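Local coordinates for protein carbonic anhydrase (Porphyridium purpureum, PDB 1DDZ) that probably catalyses the reversible hydration of carbon dioxide to hydrogencarbonate and a proton as a zinc-dependent beta-class carbonic anhydrase, at residues 156-159 with 160-164; 263-266 with 267-270; 192-195 with 196-199. All blocks are in the same frame, centred on the assembly; numbering follows the deposited sequence.

In the fold
The three contacts are local turns at helix ends, contacts 1 and 3 within the first of the chain's two carbonic anhydrase repeats. Along the chain, contact 1 comes first, closing helix 147-161; contact 3 follows where helix 172-193 gives way to helix 195-202, and contact 2 opens helix 266-279 after the loop that follows strand 222-227. Contacts 2 and 3 have centres 14 Å apart and touch, Leu-267 packing on Cys-192 and Ala-193. Contact 1 stands apart, its centre 19 Å from that of contact 2 and 23 Å from that of contact 3. All three meet the second subunit, so these helix ends are also part of the dimer interface.

Contact 1. Residues 156-159 with 160-164; sequences RDVR and RMNAK
Arg-160 gives its backbone N to Arg-156 O at 2.9 Å, the ordinary helical bond, while its side chain runs out to a salt bridge with Glu-186 of the second subunit. Met-161 follows with N on Asp-157 O at 2.8 Å, nearly straight at 173°. Its chain bends at the last torsion (chi3 -75°), which folds Met-161 CE back over the same carbonyl, 3.3 Å from Asp-157 O, and leaves it 4.2 Å from Asp-157 CB. Asn-162 leaves the helical path. Asn-162 ND2 bonds to Val-158 O at 3.0 Å, with that oxygen close to the amide plane, and the backbone N of Asn-162 reaches the same oxygen only weakly, at 3.1 Å. One carbonyl is thus held by main chain and side chain of a single residue, and Val-158 CG1 lies 3.8 Å from Asn-162 ND2. An alanine here would remove the amide and would probably leave Val-158 O with just the weak backbone bond from this residue. Ala-163 then starts helix 163-166. The arrangement is a helix C-terminus at which an asparagine side chain takes up a last-turn carbonyl as the chain bends into the next helix.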
loop_
_atom_site.group_PDB
_atom_site.type_symbol
_atom_site.label_atom_id
_atom_site.label_comp_id
_atom_site.label_asym_id
_atom_site.label_seq_id
_atom_site.Cartn_x
_atom_site.Cartn_y
_atom_site.Cartn_z
ATOM N N ARG A 156 4.605 -16.311 -0.894
ATOM C CA ARG A 156 4.140 -17.382 -1.782
ATOM C C ARG A 156 4.752 -17.201 -3.160
ATOM O O ARG A 156 5.054 -18.161 -3.843
ATOM C CB ARG A 156 2.628 -17.362 -1.881
ATOM C CG ARG A 156 1.979 -17.938 -0.685
ATOM C CD ARG A 156 2.094 -19.429 -0.764
ATOM N NE ARG A 156 0.817 -20.004 -0.409
ATOM C CZ ARG A 156 -0.043 -20.558 -1.256
ATOM N NH1 ARG A 156 0.212 -20.671 -2.556
ATOM N NH2 ARG A 156 -1.217 -20.912 -0.786
ATOM N N ASP A 157 4.961 -15.955 -3.556
ATOM C CA ASP A 157 5.599 -15.691 -4.832
ATOM C C ASP A 157 7.029 -16.165 -4.753
ATOM O O ASP A 157 7.550 -16.671 -5.724
ATOM C CB ASP A 157 5.561 -14.220 -5.181
ATOM C CG ASP A 157 4.210 -13.785 -5.667
ATOM O OD1 ASP A 157 3.309 -14.638 -5.815
ATOM O OD2 ASP A 157 4.040 -12.571 -5.888
ATOM N N VAL A 158 7.656 -16.032 -3.587
ATOM C CA VAL A 158 9.026 -16.503 -3.409
ATOM C C VAL A 158 9.074 -18.029 -3.558
ATOM O O VAL A 158 9.952 -18.551 -4.238
ATOM C CB VAL A 158 9.592 -16.088 -2.034
ATOM C CG1 VAL A 158 11.023 -16.578 -1.872
ATOM C CG2 VAL A 158 9.546 -14.579 -1.905
ATOM N N ARG A 159 8.114 -18.737 -2.963
ATOM C CA ARG A 159 8.082 -20.197 -3.069
ATOM C C ARG A 159 7.841 -20.590 -4.530
ATOM O O ARG A 159 8.503 -21.480 -5.060
ATOM C CB ARG A 159 6.992 -20.807 -2.181
ATOM C CG ARG A 159 7.183 -22.318 -1.950
ATOM C CD ARG A 159 5.970 -22.995 -1.289
ATOM N NE ARG A 159 4.888 -23.249 -2.244
ATOM C CZ ARG A 159 4.411 -24.454 -2.569
ATOM N NH1 ARG A 159 4.881 -25.574 -2.025
ATOM N NH2 ARG A 159 3.490 -24.537 -3.510
ATOM N N ARG A 160 6.960 -19.845 -5.190
ATOM C CA ARG A 160 6.618 -20.074 -6.591
ATOM C C ARG A 160 7.827 -19.895 -7.513
ATOM O O ARG A 160 8.160 -20.791 -8.284
ATOM C CB ARG A 160 5.477 -19.136 -6.995
ATOM C CG ARG A 160 5.005 -19.238 -8.435
ATOM C CD ARG A 160 3.759 -18.384 -8.670
ATOM N NE ARG A 160 3.962 -17.391 -9.732
ATOM C CZ ARG A 160 3.552 -17.528 -10.995
ATOM N NH1 ARG A 160 2.901 -18.622 -11.377
ATOM N NH2 ARG A 160 3.816 -16.582 -11.892
ATOM N N MET A 161 8.491 -18.748 -7.417
ATOM C CA MET A 161 9.668 -18.447 -8.234
ATOM C C MET A 161 10.847 -19.376 -7.971
ATOM O O MET A 161 11.700 -19.530 -8.828
ATOM C CB MET A 161 10.160 -17.022 -7.984
ATOM C CG MET A 161 9.283 -15.926 -8.537
ATOM S SD MET A 161 9.946 -14.268 -8.181
ATOM C CE MET A 161 9.554 -14.081 -6.418
ATOM N N ASN A 162 10.895 -19.970 -6.784
ATOM C CA ASN A 162 11.997 -20.827 -6.413
ATOM C C ASN A 162 11.610 -22.263 -6.130
ATOM O O ASN A 162 12.252 -22.918 -5.326
ATOM C CB ASN A 162 12.678 -20.248 -5.186
ATOM C CG ASN A 162 13.358 -18.955 -5.472
ATOM O OD1 ASN A 162 14.414 -18.946 -6.071
ATOM N ND2 ASN A 162 12.770 -17.851 -5.036
ATOM N N ALA A 163 10.589 -22.756 -6.810
ATOM C CA ALA A 163 10.131 -24.122 -6.639
ATOM C C ALA A 163 11.283 -25.130 -6.798
ATOM O O ALA A 163 11.432 -26.049 -5.982
ATOM C CB ALA A 163 9.023 -24.413 -7.644
ATOM N N LYS A 164 12.123 -24.919 -7.808
ATOM C CA LYS A 164 13.275 -25.789 -8.089
ATOM C C LYS A 164 14.209 -25.988 -6.903
ATOM O O LYS A 164 14.710 -27.094 -6.663
ATOM C CB LYS A 164 14.048 -25.252 -9.286
ATOM C CG LYS A 164 14.319 -23.770 -9.198
ATOM C CD LYS A 164 14.565 -23.169 -10.559
ATOM C CE LYS A 164 14.877 -21.704 -10.451
ATOM N NZ LYS A 164 15.336 -21.144 -11.743
#

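Contact 2. Residues 263-266 with 267-270; sequences GESE and LDST
A capping box formed by Ser-265 and Asp-268 opens helix 266-279, at the end of the loop that follows strand 222-227. Ser-265 is the N-cap: its OG accepts from Asp-268 N at 3.3 Å, a weak bond but a fairly straight one. The return bond is firmer, Ser-265 N giving to Asp-268 OD2 at 3.1 Å on the anti side of the carboxylate and 27° out of its plane. With OG set between its own backbone N and carbonyl carbon (chi1 57°), the serine hydroxyl faces the first turn, and Asp-268 OD2 comes within 3.0 Å of Ser-265 OG. That hydroxyl also bonds to Asp-232 of the same chain. Glu-264 lies one residue ahead of the cap and lays its chain across Asp-268, Glu-264 CB meeting Asp-268 CB at 3.6 Å. Beyond CG it is extended, which carries the carboxylate to Ser-269, whose OG donates to Glu-264 OE1 at 2.8 Å from above the carboxylate plane, 65° out of it. Behind the cap the helix settles into its regular pattern, with Ser-269 N on Ser-265 O at 3.3 Å and Thr-270 N on Glu-266 O at 3.0 Å. Leu-267 turns to helix 172-193, and Gly-263 O receives Arg-159 of the second subunit. The two carboxylates carry like charges, Glu-264 OE2 standing 5.0 Å from Asp-268 OD2, but their repulsion is probably offset by the positive end of the helix dipole and by the hydrogen bonds from Ser-265 N and Ser-269 OG.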
loop_
_atom_site.group_PDB
_atom_site.type_symbol
_atom_site.label_atom_id
_atom_site.label_comp_id
_atom_site.label_asym_id
_atom_site.label_seq_id
_atom_site.Cartn_x
_atom_site.Cartn_y
_atom_site.Cartn_z
ATOM N N GLY A 263 17.341 -9.656 -23.045
ATOM C CA GLY A 263 18.239 -8.925 -22.176
ATOM C C GLY A 263 17.820 -8.907 -20.707
ATOM O O GLY A 263 16.625 -8.869 -20.363
ATOM N N GLU A 264 18.812 -8.942 -19.829
ATOM C CA GLU A 264 18.577 -8.879 -18.399
ATOM C C GLU A 264 19.470 -7.738 -17.919
ATOM O O GLU A 264 20.492 -7.452 -18.526
ATOM C CB GLU A 264 18.900 -10.215 -17.713
ATOM C CG GLU A 264 20.351 -10.701 -17.761
ATOM C CD GLU A 264 20.580 -11.952 -16.897
ATOM O OE1 GLU A 264 21.723 -12.461 -16.865
ATOM O OE2 GLU A 264 19.624 -12.431 -16.236
ATOM N N SER A 265 19.023 -7.013 -16.910
ATOM C CA SER A 265 19.792 -5.884 -16.419
ATOM C C SER A 265 20.988 -6.345 -15.593
ATOM O O SER A 265 21.098 -7.532 -15.273
ATOM C CB SER A 265 18.870 -5.034 -15.564
ATOM O OG SER A 265 18.333 -5.844 -14.535
ATOM N N GLU A 266 21.814 -5.397 -15.159
ATOM C CA GLU A 266 22.960 -5.733 -14.323
ATOM C C GLU A 266 22.452 -6.342 -13.038
ATOM O O GLU A 266 23.062 -7.250 -12.504
ATOM C CB GLU A 266 23.774 -4.489 -13.938
ATOM C CG GLU A 266 24.470 -3.737 -15.065
ATOM C CD GLU A 266 25.176 -2.441 -14.580
ATOM O OE1 GLU A 266 25.415 -2.279 -13.356
ATOM O OE2 GLU A 266 25.487 -1.569 -15.434
ATOM N N LEU A 267 21.332 -5.837 -12.524
ATOM C CA LEU A 267 20.800 -6.343 -11.264
ATOM C C LEU A 267 20.381 -7.786 -11.394
ATOM O O LEU A 267 20.614 -8.597 -10.498
ATOM C CB LEU A 267 19.600 -5.515 -10.804
ATOM C CG LEU A 267 19.413 -5.173 -9.316
ATOM C CD1 LEU A 267 17.916 -5.056 -9.008
ATOM C CD2 LEU A 267 20.058 -6.192 -8.397
ATOM N N ASP A 268 19.718 -8.105 -12.496
ATOM C CA ASP A 268 19.272 -9.478 -12.743
ATOM C C ASP A 268 20.462 -10.443 -12.653
ATOM O O ASP A 268 20.416 -11.443 -11.945
ATOM C CB ASP A 268 18.608 -9.589 -14.133
ATOM C CG ASP A 268 17.214 -8.948 -14.190
ATOM O OD1 ASP A 268 16.450 -9.020 -13.207
ATOM O OD2 ASP A 268 16.860 -8.385 -15.245
ATOM N N SER A 269 21.540 -10.114 -13.347
ATOM C CA SER A 269 22.730 -10.942 -13.323
ATOM C C SER A 269 23.318 -11.060 -11.927
ATOM O O SER A 269 23.642 -12.166 -11.474
ATOM C CB SER A 269 23.740 -10.377 -14.297
ATOM O OG SER A 269 23.159 -10.441 -15.575
ATOM N N THR A 270 23.419 -9.932 -11.230
ATOM C CA THR A 270 23.939 -9.898 -9.867
ATOM C C THR A 270 23.163 -10.842 -8.949
ATOM O O THR A 270 23.756 -11.629 -8.181
ATOM C CB THR A 270 23.854 -8.467 -9.298
ATOM O OG1 THR A 270 24.726 -7.608 -10.036
ATOM C CG2 THR A 270 24.283 -8.448 -7.851
#

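Contact 3. Residues 192-195 with 196-199; sequences CATS and IVQD
Cys-192 O takes NE2 of Gln-198 at 2.7 Å, across the break between helix 172-193 and helix 195-202. The bond is fairly straight (162° at the hydrogen), with the oxygen close to the amide plane of Gln-198, while the donor stands 30° off the carbonyl plane. A bend at the second torsion of Gln-198 (chi2 -63°) folds the chain back toward the end of the preceding helix, and CG passes 3.4 Å from Thr-194 O on the way. Both ends of the amide are used: NE2 also gives to Ser-230 O, and OE1 accepts from Asp-232 N, so the flat group is fixed in rotation and ties this turn to the 230-232 backbone. Thr-194 is the N-cap of the second helix. Thr-194 OG1 accepts from Val-197 N at 3.0 Å, nearly straight, and a further bond joins the same hydroxyl to Val-191 O, so one atom spans the two helices. Val-197 CG2 lies 3.4 Å from Thr-194 OG1, and Val-197 CG1 touches the Cys-192 backbone, 3.9 Å from Cys-192 O. Regular helical bonding resumes at once, Gln-198 N to Thr-194 O at 2.9 Å and Asp-199 N to Ser-195 O at 2.7 Å. Ser-195 turns its hydroxyl to Asn-150 of the second subunit, while Ile-196 packs on helix 107-119. This is a helix-to-helix junction with a threonine N-cap, buried in the first carbonic anhydrase repeat just ahead of strand 208-214 of its mixed sheet.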
loop_
_atom_site.group_PDB
_atom_site.type_symbol
_atom_site.label_atom_id
_atom_site.label_comp_id
_atom_site.label_asym_id
_atom_site.label_seq_id
_atom_site.Cartn_x
_atom_site.Cartn_y
_atom_site.Cartn_z
ATOM N N CYS A 192 17.246 -3.099 -4.014
ATOM C CA CYS A 192 18.118 -2.591 -5.089
ATOM C C CYS A 192 17.354 -2.056 -6.266
ATOM O O CYS A 192 17.842 -1.162 -6.961
ATOM C CB CYS A 192 19.067 -3.671 -5.617
ATOM S SG CYS A 192 20.085 -4.432 -4.376
ATOM N N ALA A 193 16.186 -2.646 -6.510
ATOM C CA ALA A 193 15.326 -2.276 -7.617
ATOM C C ALA A 193 14.461 -1.033 -7.385
ATOM O O ALA A 193 13.903 -0.511 -8.352
ATOM C CB ALA A 193 14.447 -3.476 -8.023
ATOM N N THR A 194 14.358 -0.550 -6.142
ATOM C CA THR A 194 13.551 0.645 -5.858
ATOM C C THR A 194 14.094 1.847 -6.611
ATOM O O THR A 194 15.306 1.928 -6.880
ATOM C CB THR A 194 13.563 1.041 -4.360
ATOM O OG1 THR A 194 14.903 1.349 -3.967
ATOM C CG2 THR A 194 12.982 -0.078 -3.480
ATOM N N SER A 195 13.222 2.812 -6.893
ATOM C CA SER A 195 13.639 4.036 -7.581
ATOM C C SER A 195 14.696 4.750 -6.711
ATOM O O SER A 195 15.680 5.284 -7.192
ATOM C CB SER A 195 12.423 4.945 -7.804
ATOM O OG SER A 195 11.680 5.121 -6.605
ATOM N N ILE A 196 14.524 4.639 -5.399
ATOM C CA ILE A 196 15.405 5.250 -4.409
ATOM C C ILE A 196 16.856 4.756 -4.535
ATOM O O ILE A 196 17.775 5.555 -4.694
ATOM C CB ILE A 196 14.857 4.982 -2.984
ATOM C CG1 ILE A 196 13.451 5.577 -2.855
ATOM C CG2 ILE A 196 15.815 5.505 -1.940
ATOM C CD1 ILE A 196 12.575 4.863 -1.880
ATOM N N VAL A 197 17.058 3.439 -4.490
ATOM C CA VAL A 197 18.399 2.892 -4.617
ATOM C C VAL A 197 18.933 3.022 -6.060
ATOM O O VAL A 197 20.138 3.240 -6.254
ATOM C CB VAL A 197 18.465 1.462 -4.112
ATOM C CG1 VAL A 197 19.860 0.898 -4.292
ATOM C CG2 VAL A 197 18.075 1.414 -2.652
ATOM N N GLN A 198 18.057 2.933 -7.063
ATOM C CA GLN A 198 18.510 3.117 -8.445
ATOM C C GLN A 198 18.966 4.575 -8.670
ATOM O O GLN A 198 20.029 4.819 -9.229
ATOM C CB GLN A 198 17.427 2.722 -9.459
ATOM C CG GLN A 198 17.229 1.210 -9.579
ATOM C CD GLN A 198 18.474 0.466 -10.098
ATOM O OE1 GLN A 198 18.876 0.642 -11.233
ATOM N NE2 GLN A 198 19.050 -0.396 -9.274
ATOM N N ASP A 199 18.215 5.536 -8.149
ATOM C CA ASP A 199 18.592 6.938 -8.287
ATOM C C ASP A 199 19.913 7.217 -7.575
ATOM O O ASP A 199 20.820 7.790 -8.139
ATOM C CB ASP A 199 17.503 7.841 -7.702
ATOM C CG ASP A 199 16.269 7.892 -8.549
ATOM O OD1 ASP A 199 16.344 7.622 -9.767
ATOM O OD2 ASP A 199 15.217 8.231 -7.980
#